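Local coordinates for protein FTT_1639c (PDB 7KZW) that is of unknown function but forms the soluble, mostly beta part of a protein that probably carries a transmembrane helix, at residues A[4-9]-A[32-37]; A[26-31]-A[83-88]; A[62-67]-A[73-78]; A[90-95]-A[105-110]. The protein carries 3 engineered substitutions. All coordinates share one frame; numbering follows the deposited sequence. Where two conformers were deposited one is given.

In the fold
The chain is a strongly curved sheet folded over on itself like a flattened barrel, and contact 4, its centre about 3 Å from that of the chain, is the apolar filling between opposite walls. Contact 3, the hairpin 62-67/73-78, has its centre about 9 Å from that of contact 4 and extends the wall of strand 90-97, where Ile63 N hydrogen-bonds to Lys93 O. Contact 2 closes one end of the core; Phe26, beside it, hydrogen-bonds Leu91 and Leu92 of contact 4. Contact 1 lies further out, its centre about 10 Å from that of contact 2, joined by a hydrogen bond from Gly27 N to Pro9 O, while Leu8 reaches inward to contact 4.

Contact 1: A[4-9]-A[32-37]; sequences QARELP and NTPSGI
Arg6 and Pro9, at the start of strand 6-16, make a thin, partly water-bridged surface contact with Asn32 and Pro34, which belong to the long loop after strand 21-27. Two separate touches carry it. At one, the pyrrolidine ring of Pro9 lies along the amide of Asn32, with CG 3.4 Å from ND2 of Asn32, and the two side chains run past each other in opposite directions. Asn32 CG stands between its own backbone N and carbonyl carbon (chi1 67°); the other amide atom, OD1, accepts a hydrogen bond from the backbone N of Cys29, which steadies the amide. The loop then makes a type II beta turn from Pro34 to Ile37, with Gly36 at positive phi (79°) and a weak closing bond from Ile37 N to Pro34 O. The second touch is at Pro34, the first residue of this turn: NH1 of Arg6, at the end of a chain extended from CG to NE, comes obliquely to 3.7 Å from CG of Pro34. Both residues also rest on Tyr116 of strand 114-123. Between the touches a water donates to Asn32 O at 3.0 Å and takes a weak bond from Arg6 NH1.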
loop_
_atom_site.group_PDB
_atom_site.type_symbol
_atom_site.label_atom_id
_atom_site.label_comp_id
_atom_site.label_asym_id
_atom_site.label_seq_id
_atom_site.Cartn_x
_atom_site.Cartn_y
_atom_site.Cartn_z
ATOM N N GLN A 4 -13.703 -5.078 15.329
ATOM C CA GLN A 4 -12.274 -5.169 15.292
ATOM C C GLN A 4 -11.764 -4.565 13.960
ATOM O O GLN A 4 -12.298 -3.582 13.538
ATOM C CB GLN A 4 -11.853 -6.636 15.500
ATOM C CG GLN A 4 -12.797 -7.660 14.880
ATOM C CD GLN A 4 -12.161 -9.024 14.924
ATOM O OE1 GLN A 4 -11.138 -9.180 15.544
ATOM N NE2 GLN A 4 -12.685 -9.961 14.174
ATOM N N ALA A 5 -10.804 -5.210 13.316
ATOM C CA ALA A 5 -10.129 -4.718 12.118
ATOM C C ALA A 5 -10.988 -4.864 10.863
ATOM O O ALA A 5 -11.762 -5.808 10.720
ATOM C CB ALA A 5 -8.799 -5.443 11.918
ATOM N N ARG A 6 -10.830 -3.906 9.951
ATOM C CA ARG A 6 -11.316 -3.953 8.580
ATOM C C ARG A 6 -10.170 -4.309 7.655
ATOM O O ARG A 6 -8.999 -4.105 7.987
ATOM C CB ARG A 6 -11.786 -2.555 8.184
ATOM C CG ARG A 6 -12.617 -1.836 9.245
ATOM C CD ARG A 6 -13.337 -0.694 8.517
ATOM N NE ARG A 6 -14.134 0.182 9.364
ATOM C CZ ARG A 6 -14.934 1.126 8.866
ATOM N NH1 ARG A 6 -15.019 1.283 7.548
ATOM N NH2 ARG A 6 -15.659 1.896 9.676
ATOM N N GLU A 7 -10.475 -4.799 6.448
ATOM C CA GLU A 7 -9.422 -5.035 5.466
ATOM C C GLU A 7 -9.069 -3.742 4.732
ATOM O O GLU A 7 -9.966 -2.982 4.344
ATOM C CB GLU A 7 -9.862 -6.075 4.423
ATOM C CG GLU A 7 -8.728 -6.407 3.443
ATOM C CD GLU A 7 -8.969 -7.593 2.518
ATOM O OE1 GLU A 7 -10.082 -7.689 1.953
ATOM O OE2 GLU A 7 -8.024 -8.406 2.351
ATOM N N LEU A 8 -7.769 -3.459 4.600
ATOM C CA LEU A 8 -7.320 -2.363 3.778
ATOM C C LEU A 8 -7.625 -2.694 2.323
ATOM O O LEU A 8 -7.155 -3.731 1.820
ATOM C CB LEU A 8 -5.810 -2.195 4.017
ATOM C CG LEU A 8 -5.132 -1.076 3.239
ATOM C CD1 LEU A 8 -5.670 0.264 3.668
ATOM C CD2 LEU A 8 -3.599 -1.136 3.428
ATOM N N PRO A 9 -8.456 -1.905 1.628
ATOM C CA PRO A 9 -8.921 -2.338 0.296
ATOM C C PRO A 9 -7.850 -2.257 -0.792
ATOM O O PRO A 9 -6.943 -1.432 -0.741
ATOM C CB PRO A 9 -10.078 -1.372 -0.005
ATOM C CG PRO A 9 -10.474 -0.822 1.363
ATOM C CD PRO A 9 -9.237 -0.749 2.147
ATOM N N ASN A 32 -16.265 3.136 0.361
ATOM C CA ASN A 32 -15.571 2.563 1.502
ATOM C C ASN A 32 -14.687 3.569 2.203
ATOM O O ASN A 32 -13.895 3.149 3.067
ATOM C CB ASN A 32 -14.810 1.236 1.208
ATOM C CG ASN A 32 -13.625 1.411 0.262
ATOM O OD1 ASN A 32 -13.149 2.500 0.038
ATOM N ND2 ASN A 32 -13.158 0.309 -0.305
ATOM N N THR A 33 -14.860 4.903 1.938
ATOM C CA THR A 33 -14.020 5.837 2.736
ATOM C C THR A 33 -14.653 6.168 4.076
ATOM O O THR A 33 -15.723 6.794 4.135
ATOM C CB THR A 33 -13.632 7.148 2.064
ATOM O OG1 THR A 33 -12.969 6.868 0.832
ATOM C CG2 THR A 33 -12.649 7.915 2.954
ATOM N N PRO A 34 -14.053 5.742 5.174
ATOM C CA PRO A 34 -14.673 5.924 6.481
ATOM C C PRO A 34 -14.857 7.390 6.837
ATOM O O PRO A 34 -14.118 8.281 6.392
ATOM C CB PRO A 34 -13.664 5.245 7.426
ATOM C CG PRO A 34 -12.991 4.272 6.591
ATOM C CD PRO A 34 -12.804 4.965 5.267
ATOM N N SER A 35 -15.843 7.611 7.677
ATOM C CA SER A 35 -16.145 8.938 8.170
ATOM C C SER A 35 -14.921 9.490 8.892
ATOM O O SER A 35 -14.185 8.750 9.559
ATOM C CB SER A 35 -17.349 8.833 9.117
ATOM O OG SER A 35 -17.381 9.907 10.030
ATOM N N GLY A 36 -14.640 10.780 8.672
ATOM C CA GLY A 36 -13.554 11.447 9.359
ATOM C C GLY A 36 -12.173 11.175 8.813
ATOM O O GLY A 36 -11.186 11.492 9.481
ATOM N N ILE A 37 -12.061 10.546 7.649
ATOM C CA ILE A 37 -10.778 10.244 7.037
ATOM C C ILE A 37 -10.580 11.215 5.879
ATOM O O ILE A 37 -11.408 11.267 4.962
ATOM C CB ILE A 37 -10.716 8.793 6.543
ATOM C CG1 ILE A 37 -10.904 7.828 7.723
ATOM C CG2 ILE A 37 -9.387 8.562 5.788
ATOM C CD1 ILE A 37 -9.690 7.755 8.594
HETATM O O HOH W 1 -13.125 1.247 5.232
#

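Contact 2: A[26-31]-A[83-88]; sequences FGFCCD and AYLSGR
Phe28 and Leu85 meet where two loops close one end of the curved, barrel-like sheet: the chain has just left strand 21-27 on one side, and on the other it is turning from strand 79-83 to strand 90-97. The side chain of Phe28 shows how this end is filled. Its CB lies against the hydroxyl of Thr33, in the loop that follows. CG is set anti to the carbonyl carbon (chi1 -58°), which turns the ring inward between its neighbours. On one side of the ring, CD2 reaches CD2 of Leu85 at 4.0 Å; the methyl sits at the ring edge, near its plane, and the two side chains cross at about a right angle. CE2 of Phe28 lies 4.3 Å from the same CD2 methyl of Leu85. On the other side, CD1 and CE1 border the ring of Pro9. CZ, the tip of Phe28, lies 4.3 Å from CD1 of Leu8. Phe48 also touches this ring, and Tyr116 meets it edge-to-face. Leu85 uses its branches separately: CD2 goes to Phe28, while CD1 packs on Ile37.

No hydrogen bond passes directly between the segments; the polar link is a water. Ser86 OG accepts from Arg88 N at 3.2 Å, an ST turn that bends the loop, and it also bonds the backbone N of Glu90. Arg88 sends its guanidinium away to a salt bridge with Glu90. Phe28 O and Arg88 O, two acceptors, stand 4.0 Å apart, and the water donates to both, at 2.7 Å from Phe28 O and 2.9 Å from Arg88 O.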
loop_
_atom_site.group_PDB
_atom_site.type_symbol
_atom_site.label_atom_id
_atom_site.label_comp_id
_atom_site.label_asym_id
_atom_site.label_seq_id
_atom_site.Cartn_x
_atom_site.Cartn_y
_atom_site.Cartn_z
ATOM N N PHE A 26 -3.225 0.034 -2.667
ATOM C CA PHE A 26 -4.170 -0.079 -1.565
ATOM C C PHE A 26 -4.663 1.292 -1.163
ATOM O O PHE A 26 -3.872 2.263 -1.143
ATOM C CB PHE A 26 -3.512 -0.752 -0.369
ATOM C CG PHE A 26 -2.993 -2.125 -0.685
ATOM C CD1 PHE A 26 -3.868 -3.179 -0.774
ATOM C CD2 PHE A 26 -1.653 -2.351 -0.958
ATOM C CE1 PHE A 26 -3.422 -4.465 -1.079
ATOM C CE2 PHE A 26 -1.185 -3.621 -1.256
ATOM C CZ PHE A 26 -2.063 -4.672 -1.330
ATOM N N GLY A 27 -5.943 1.393 -0.825
ATOM C CA GLY A 27 -6.528 2.656 -0.420
ATOM C C GLY A 27 -8.045 2.554 -0.460
ATOM O O GLY A 27 -8.592 1.456 -0.460
ATOM N N PHE A 28 -8.700 3.709 -0.566
ATOM C CA PHE A 28 -10.153 3.764 -0.415
ATOM C C PHE A 28 -10.801 4.395 -1.644
ATOM O O PHE A 28 -10.175 5.156 -2.388
ATOM C CB PHE A 28 -10.542 4.580 0.829
ATOM C CG PHE A 28 -9.945 4.035 2.095
ATOM C CD1 PHE A 28 -10.574 2.997 2.761
ATOM C CD2 PHE A 28 -8.761 4.569 2.630
ATOM C CE1 PHE A 28 -10.035 2.428 3.907
ATOM C CE2 PHE A 28 -8.221 4.034 3.809
ATOM C CZ PHE A 28 -8.875 2.963 4.450
ATOM N N CYS A 29 -12.087 4.117 -1.822
ATOM C CA CYS A 29 -12.916 4.738 -2.855
ATOM C C CYS A 29 -14.211 5.301 -2.260
ATOM O O CYS A 29 -14.361 5.455 -1.042
ATOM C CB CYS A 29 -13.127 3.704 -3.966
ATOM S SG CYS A 29 -14.111 2.270 -3.475
ATOM N N CYS A 30 -15.197 5.593 -3.137
ATOM C CA CYS A 30 -16.406 6.310 -2.728
ATOM C C CYS A 30 -17.280 5.491 -1.776
ATOM O O CYS A 30 -18.009 6.059 -0.952
ATOM C CB CYS A 30 -17.217 6.696 -3.965
ATOM S SG CYS A 30 -18.723 7.556 -3.586
ATOM N N ASP A 31 -17.288 4.159 -1.923
ATOM C CA ASP A 31 -18.169 3.317 -1.110
ATOM C C ASP A 31 -17.474 2.736 0.113
ATOM O O ASP A 31 -18.076 1.954 0.863
ATOM C CB ASP A 31 -18.889 2.227 -1.950
ATOM C CG ASP A 31 -17.950 1.114 -2.494
ATOM O OD1 ASP A 31 -16.786 0.966 -2.084
ATOM O OD2 ASP A 31 -18.418 0.355 -3.364
ATOM N N ALA A 83 2.010 7.548 7.322
ATOM C CA ALA A 83 1.583 7.698 5.921
ATOM C C ALA A 83 0.294 8.487 5.824
ATOM O O ALA A 83 -0.486 8.563 6.787
ATOM C CB ALA A 83 1.312 6.317 5.316
ATOM N N TYR A 84 0.102 9.137 4.689
ATOM C CA TYR A 84 -1.063 9.954 4.421
ATOM C C TYR A 84 -1.679 9.515 3.117
ATOM O O TYR A 84 -0.995 9.041 2.224
ATOM C CB TYR A 84 -0.641 11.422 4.297
ATOM C CG TYR A 84 -0.086 11.947 5.602
ATOM C CD1 TYR A 84 1.255 11.822 5.912
ATOM C CD2 TYR A 84 -0.936 12.525 6.528
ATOM C CE1 TYR A 84 1.757 12.288 7.139
ATOM C CE2 TYR A 84 -0.455 12.949 7.771
ATOM C CZ TYR A 84 0.892 12.860 8.017
ATOM O OH TYR A 84 1.409 13.311 9.237
ATOM N N LEU A 85 -2.989 9.709 2.989
ATOM C CA LEU A 85 -3.668 9.357 1.753
ATOM C C LEU A 85 -3.379 10.386 0.665
ATOM O O LEU A 85 -3.440 11.600 0.907
ATOM C CB LEU A 85 -5.171 9.347 2.002
ATOM C CG LEU A 85 -5.683 8.189 2.856
ATOM C CD1 LEU A 85 -7.148 8.426 3.171
ATOM C CD2 LEU A 85 -5.512 6.845 2.084
ATOM N N SER A 86 -3.145 9.898 -0.552
ATOM C CA SER A 86 -3.010 10.811 -1.692
ATOM C C SER A 86 -4.357 11.439 -2.019
ATOM O O SER A 86 -5.413 11.076 -1.475
ATOM C CB SER A 86 -2.531 10.064 -2.934
ATOM O OG SER A 86 -3.607 9.280 -3.458
ATOM N N GLY A 87 -4.346 12.350 -2.983
ATOM C CA GLY A 87 -5.596 12.971 -3.340
ATOM C C GLY A 87 -6.613 12.044 -3.979
ATOM O O GLY A 87 -7.817 12.384 -4.002
ATOM N N ARG A 88 -6.184 10.911 -4.500
ATOM C CA ARG A 88 -7.057 9.860 -5.000
ATOM C C ARG A 88 -7.271 8.778 -3.963
ATOM O O ARG A 88 -7.634 7.647 -4.301
ATOM C CB ARG A 88 -6.507 9.264 -6.289
ATOM C CG ARG A 88 -6.551 10.200 -7.468
ATOM C CD ARG A 88 -6.294 9.457 -8.791
ATOM N NE ARG A 88 -5.211 8.469 -8.697
ATOM C CZ ARG A 88 -3.964 8.729 -9.080
ATOM N NH1 ARG A 88 -3.686 9.927 -9.582
ATOM N NH2 ARG A 88 -3.002 7.811 -8.967
HETATM O O HOH W 2 -9.989 6.050 -4.913
#

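Contact 3: A[62-67]-A[73-78]; sequences FIYAAD and GEITQT
Phe62 to Tyr64 pair with Gly73 to Ile75 in an antiparallel beta hairpin, strands 60-65 and 72-75, the latter an outermost strand of the sheet. Four backbone hydrogen bonds join two hydrogen-bonded pairs: Phe62 with Ile75 and Tyr64 with Gly73. The straightest runs from Phe62 N to Ile75 O, 2.9 Å with 171° at the hydrogen. Between them Ile63 faces Glu74 as a non-hydrogen-bonded pair, where CA of Glu74 makes a CA-H...O contact of 3.1 Å with Phe62 O.

Apolar contacts differ on the two faces. On the face of Ile63 and Glu74 the side chains run side by side, the CD1 methyl of Ile63, in one of its two conformers, lying against CG of the glutamate. On the other face, CB of Phe62 touches CG2 of Ile75 at 3.7 Å, and its ring turns inward to meet Tyr105 edge-to-face.

The aromatic interaction is a CH-pi contact. Tyr64 CG sits between its backbone N and carbonyl carbon (chi1 56°), which swings the ring across the neighbouring strand and over Gly73, where no side chain intervenes; Phe81 stacks on the same tyrosine. Gly73 CA lies 3.9 Å from the centroid of the Tyr64 ring, and a water in the ring plane sits 2.6 Å from Tyr64 OH.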
loop_
_atom_site.group_PDB
_atom_site.type_symbol
_atom_site.label_atom_id
_atom_site.label_comp_id
_atom_site.label_asym_id
_atom_site.label_seq_id
_atom_site.Cartn_x
_atom_site.Cartn_y
_atom_site.Cartn_z
ATOM N N PHE A 62 7.290 -1.075 -0.840
ATOM C CA PHE A 62 6.088 -0.270 -0.668
ATOM C C PHE A 62 6.461 1.196 -0.789
ATOM O O PHE A 62 7.475 1.637 -0.239
ATOM C CB PHE A 62 5.546 -0.424 0.764
ATOM C CG PHE A 62 4.868 -1.769 1.053
ATOM C CD1 PHE A 62 3.504 -1.957 0.811
ATOM C CD2 PHE A 62 5.628 -2.821 1.548
ATOM C CE1 PHE A 62 2.901 -3.188 1.136
ATOM C CE2 PHE A 62 5.016 -4.069 1.868
ATOM C CZ PHE A 62 3.696 -4.247 1.619
ATOM N N ILE A 63 5.634 1.940 -1.492
ATOM C CA ILE A 63 5.720 3.396 -1.650
ATOM C C ILE A 63 4.553 4.011 -0.904
ATOM O O ILE A 63 3.425 3.495 -0.980
ATOM C CB ILE A 63 5.619 3.791 -3.144
ATOM C CG1 ILE A 63 6.545 2.919 -3.989
ATOM C CG2 ILE A 63 5.903 5.296 -3.326
ATOM C CD1 ILE A 63 7.938 3.177 -3.644
ATOM N N TYR A 64 4.802 5.100 -0.169
ATOM C CA TYR A 64 3.724 5.789 0.551
ATOM C C TYR A 64 3.986 7.281 0.517
ATOM O O TYR A 64 5.065 7.710 0.139
ATOM C CB TYR A 64 3.645 5.294 2.010
ATOM C CG TYR A 64 4.902 5.417 2.830
ATOM C CD1 TYR A 64 5.079 6.470 3.696
ATOM C CD2 TYR A 64 5.894 4.454 2.751
ATOM C CE1 TYR A 64 6.227 6.580 4.464
ATOM C CE2 TYR A 64 7.024 4.530 3.535
ATOM C CZ TYR A 64 7.205 5.599 4.423
ATOM O OH TYR A 64 8.347 5.730 5.199
ATOM N N ALA A 65 2.974 8.068 0.911
ATOM C CA ALA A 65 3.141 9.507 1.083
ATOM C C ALA A 65 3.593 9.751 2.519
ATOM O O ALA A 65 2.835 9.509 3.478
ATOM C CB ALA A 65 1.829 10.234 0.787
ATOM N N ALA A 66 4.847 10.190 2.687
ATOM C CA ALA A 66 5.448 10.237 4.010
ATOM C C ALA A 66 5.132 11.542 4.723
ATOM O O ALA A 66 5.353 11.620 5.952
ATOM C CB ALA A 66 6.969 10.119 3.880
ATOM N N ASP A 67 4.572 12.525 4.040
ATOM C CA ASP A 67 4.187 13.747 4.696
ATOM C C ASP A 67 3.004 14.376 3.968
ATOM O O ASP A 67 2.558 13.874 2.936
ATOM C CB ASP A 67 5.405 14.677 4.853
ATOM C CG ASP A 67 5.935 15.248 3.547
ATOM O OD1 ASP A 67 5.214 15.316 2.543
ATOM O OD2 ASP A 67 7.127 15.684 3.536
ATOM N N GLY A 73 7.860 8.132 0.591
ATOM C CA GLY A 73 8.700 7.248 1.350
ATOM C C GLY A 73 8.671 5.843 0.758
ATOM O O GLY A 73 7.759 5.511 -0.004
ATOM N N GLU A 74 9.673 5.028 1.080
ATOM C CA GLU A 74 9.710 3.648 0.613
ATOM C C GLU A 74 10.141 2.734 1.734
ATOM O O GLU A 74 10.909 3.130 2.624
ATOM C CB GLU A 74 10.667 3.488 -0.581
ATOM C CG GLU A 74 10.456 4.502 -1.712
ATOM C CD GLU A 74 11.247 4.143 -2.995
ATOM O OE1 GLU A 74 12.182 3.319 -2.896
ATOM O OE2 GLU A 74 10.927 4.713 -4.078
ATOM N N ILE A 75 9.614 1.521 1.726
ATOM C CA ILE A 75 10.038 0.559 2.758
ATOM C C ILE A 75 10.028 -0.830 2.148
ATOM O O ILE A 75 9.163 -1.163 1.319
ATOM C CB ILE A 75 9.160 0.667 4.013
ATOM C CG1 ILE A 75 9.661 -0.288 5.128
ATOM C CG2 ILE A 75 7.684 0.472 3.704
ATOM C CD1 ILE A 75 8.992 0.098 6.492
ATOM N N THR A 76 11.012 -1.636 2.534
ATOM C CA THR A 76 11.209 -2.960 1.957
ATOM C C THR A 76 11.270 -4.056 3.006
ATOM O O THR A 76 11.478 -5.220 2.653
ATOM C CB THR A 76 12.482 -3.025 1.133
ATOM O OG1 THR A 76 13.606 -2.795 1.999
ATOM C CG2 THR A 76 12.435 -1.991 0.034
ATOM N N GLN A 77 11.137 -3.710 4.283
ATOM C CA GLN A 77 11.382 -4.679 5.361
ATOM C C GLN A 77 10.469 -4.280 6.500
ATOM O O GLN A 77 9.856 -3.217 6.485
ATOM C CB GLN A 77 12.846 -4.607 5.812
ATOM C CG GLN A 77 13.193 -3.202 6.314
ATOM C CD GLN A 77 14.680 -3.044 6.724
ATOM O OE1 GLN A 77 15.583 -3.593 6.088
ATOM N NE2 GLN A 77 14.923 -2.278 7.785
ATOM N N THR A 78 10.328 -5.163 7.493
ATOM C CA THR A 78 9.476 -4.879 8.632
ATOM C C THR A 78 9.852 -3.552 9.250
ATOM O O THR A 78 11.033 -3.255 9.458
ATOM C CB THR A 78 9.722 -6.003 9.663
ATOM O OG1 THR A 78 9.346 -7.262 9.050
ATOM C CG2 THR A 78 8.960 -5.805 10.959
HETATM O O HOH W 3 10.268 4.019 5.811
#

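Contact 4: A[90-95]-A[105-110]; sequences ELLKLE and YKVIAY
The core of the folded-over, barrel-like sheet is filled here by strands 90-97 and 102-111, which face each other from opposite walls, nearly antiparallel (165°), with the axes of the two short segments 10.6 Å apart at closest approach. No hydrogen bond crosses between the two segments; three apolar pairs, Leu91 with Ala109, Leu92 with Val107 and Leu94 with Tyr105, do the work. Strand 90-97 carries a classic beta bulge: Leu91 and Leu92 both stand opposite Phe26 of strand 21-27, and because of it two consecutive leucines point into the core.

Leu91 makes the lighter touch, its CD2 methyl lying 4.3 Å from CB of Ala109; Phe48 packs on the same leucine. Leu92 and Val107 come tip to tip: CD1 of the leucine lies 3.9 Å from CG1 of the valine and 4.2 Å from its CG2, so it is set against both branches. At the third pair, Tyr105 CG lies between its backbone N and carbonyl carbon (chi1 61°), which sends the ring across the core toward Phe26 and Leu94. Leu94 stretches inward with CG anti to its N (chi1 177°), and the two side chains cross obliquely; Leu122 of strand 114-123 also touches this leucine. The packing there is tight, with CD2 of Leu94 only 3.4 Å from CE2 of Tyr105.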
loop_
_atom_site.group_PDB
_atom_site.type_symbol
_atom_site.label_atom_id
_atom_site.label_comp_id
_atom_site.label_asym_id
_atom_site.label_seq_id
_atom_site.Cartn_x
_atom_site.Cartn_y
_atom_site.Cartn_z
ATOM N N GLU A 90 -5.246 7.011 -2.198
ATOM C CA GLU A 90 -4.301 5.891 -2.173
ATOM C C GLU A 90 -3.425 5.968 -0.923
ATOM O O GLU A 90 -2.963 7.070 -0.528
ATOM C CB GLU A 90 -3.413 5.962 -3.391
ATOM C CG GLU A 90 -4.207 5.925 -4.723
ATOM C CD GLU A 90 -3.365 6.294 -5.914
ATOM O OE1 GLU A 90 -2.423 7.096 -5.750
ATOM O OE2 GLU A 90 -3.648 5.768 -7.011
ATOM N N LEU A 91 -3.226 4.816 -0.260
ATOM C CA LEU A 91 -2.361 4.757 0.915
ATOM C C LEU A 91 -0.996 4.151 0.579
ATOM O O LEU A 91 0.036 4.641 1.043
ATOM C CB LEU A 91 -3.028 3.982 2.067
ATOM C CG LEU A 91 -2.227 4.128 3.366
ATOM C CD1 LEU A 91 -2.333 5.562 3.994
ATOM C CD2 LEU A 91 -2.774 3.101 4.362
ATOM N N LEU A 92 -0.985 2.996 -0.118
ATOM C CA LEU A 92 0.260 2.263 -0.326
ATOM C C LEU A 92 0.276 1.744 -1.737
ATOM O O LEU A 92 -0.688 1.110 -2.169
ATOM C CB LEU A 92 0.328 1.040 0.589
ATOM C CG LEU A 92 0.360 1.280 2.077
ATOM C CD1 LEU A 92 0.258 -0.115 2.827
ATOM C CD2 LEU A 92 1.654 1.986 2.537
ATOM N N LYS A 93 1.418 1.907 -2.412
ATOM C CA LYS A 93 1.663 1.195 -3.673
ATOM C C LYS A 93 2.714 0.130 -3.430
ATOM O O LYS A 93 3.858 0.438 -3.077
ATOM C CB LYS A 93 2.183 2.130 -4.742
ATOM C CG LYS A 93 2.221 1.411 -6.090
ATOM C CD LYS A 93 2.768 2.395 -7.135
ATOM C CE LYS A 93 2.798 1.720 -8.524
ATOM N NZ LYS A 93 3.348 2.639 -9.592
ATOM N N LEU A 94 2.361 -1.137 -3.577
ATOM C CA LEU A 94 3.328 -2.245 -3.442
ATOM C C LEU A 94 3.765 -2.617 -4.848
ATOM O O LEU A 94 2.922 -2.932 -5.695
ATOM C CB LEU A 94 2.653 -3.438 -2.788
ATOM C CG LEU A 94 3.544 -4.683 -2.660
ATOM C CD1 LEU A 94 4.826 -4.425 -1.906
ATOM C CD2 LEU A 94 2.715 -5.795 -2.017
ATOM N N GLU A 95 5.068 -2.495 -5.119
ATOM C CA GLU A 95 5.615 -2.694 -6.469
ATOM C C GLU A 95 6.590 -3.856 -6.455
ATOM O O GLU A 95 7.306 -4.065 -5.460
ATOM C CB GLU A 95 6.472 -1.472 -6.894
ATOM C CG GLU A 95 5.690 -0.211 -7.059
ATOM C CD GLU A 95 6.549 0.916 -7.620
ATOM O OE1 GLU A 95 7.797 0.862 -7.496
ATOM O OE2 GLU A 95 5.973 1.847 -8.176
ATOM N N TYR A 105 3.813 -10.327 2.994
ATOM C CA TYR A 105 3.769 -9.155 3.872
ATOM C C TYR A 105 2.499 -9.185 4.723
ATOM O O TYR A 105 1.534 -9.932 4.449
ATOM C CB TYR A 105 3.754 -7.842 3.046
ATOM C CG TYR A 105 2.554 -7.765 2.150
ATOM C CD1 TYR A 105 1.330 -7.254 2.623
ATOM C CD2 TYR A 105 2.602 -8.230 0.855
ATOM C CE1 TYR A 105 0.219 -7.258 1.812
ATOM C CE2 TYR A 105 1.487 -8.191 0.025
ATOM C CZ TYR A 105 0.283 -7.707 0.536
ATOM O OH TYR A 105 -0.873 -7.647 -0.183
ATOM N N LYS A 106 2.556 -8.372 5.795
ATOM C CA LYS A 106 1.368 -8.076 6.619
ATOM C C LYS A 106 1.419 -6.570 6.883
ATOM O O LYS A 106 2.461 -6.040 7.234
ATOM C CB LYS A 106 1.376 -8.839 7.935
ATOM C CG LYS A 106 0.193 -8.464 8.844
ATOM C CD LYS A 106 0.199 -9.385 10.112
ATOM C CE LYS A 106 -1.045 -9.172 11.009
ATOM N NZ LYS A 106 -2.281 -9.770 10.442
ATOM N N VAL A 107 0.303 -5.886 6.650
ATOM C CA VAL A 107 0.160 -4.457 6.927
ATOM C C VAL A 107 -0.878 -4.279 8.005
ATOM O O VAL A 107 -1.975 -4.843 7.899
ATOM C CB VAL A 107 -0.305 -3.698 5.664
ATOM C CG1 VAL A 107 -0.537 -2.211 5.988
ATOM C CG2 VAL A 107 0.650 -3.910 4.486
ATOM N N ILE A 108 -0.571 -3.471 9.020
ATOM C CA ILE A 108 -1.579 -3.021 9.961
ATOM C C ILE A 108 -1.493 -1.515 9.964
ATOM O O ILE A 108 -0.451 -0.939 10.345
ATOM C CB ILE A 108 -1.326 -3.552 11.374
ATOM C CG1 ILE A 108 -1.292 -5.063 11.363
ATOM C CG2 ILE A 108 -2.444 -3.029 12.333
ATOM C CD1 ILE A 108 -1.038 -5.672 12.747
ATOM N N ALA A 109 -2.580 -0.833 9.623
ATOM C CA ALA A 109 -2.595 0.632 9.553
ATOM C C ALA A 109 -3.681 1.183 10.456
ATOM O O ALA A 109 -4.833 0.738 10.393
ATOM C CB ALA A 109 -2.805 1.071 8.100
ATOM N N TYR A 110 -3.330 2.133 11.324
ATOM C CA TYR A 110 -4.311 2.711 12.232
ATOM C C TYR A 110 -4.596 4.144 11.826
ATOM O O TYR A 110 -3.662 4.962 11.725
ATOM C CB TYR A 110 -3.793 2.741 13.672
ATOM C CG TYR A 110 -3.513 1.413 14.201
ATOM C CD1 TYR A 110 -4.501 0.675 14.822
ATOM C CD2 TYR A 110 -2.240 0.879 14.062
ATOM C CE1 TYR A 110 -4.195 -0.625 15.331
ATOM C CE2 TYR A 110 -1.943 -0.330 14.533
ATOM C CZ TYR A 110 -2.899 -1.072 15.160
ATOM O OH TYR A 110 -2.509 -2.308 15.640
#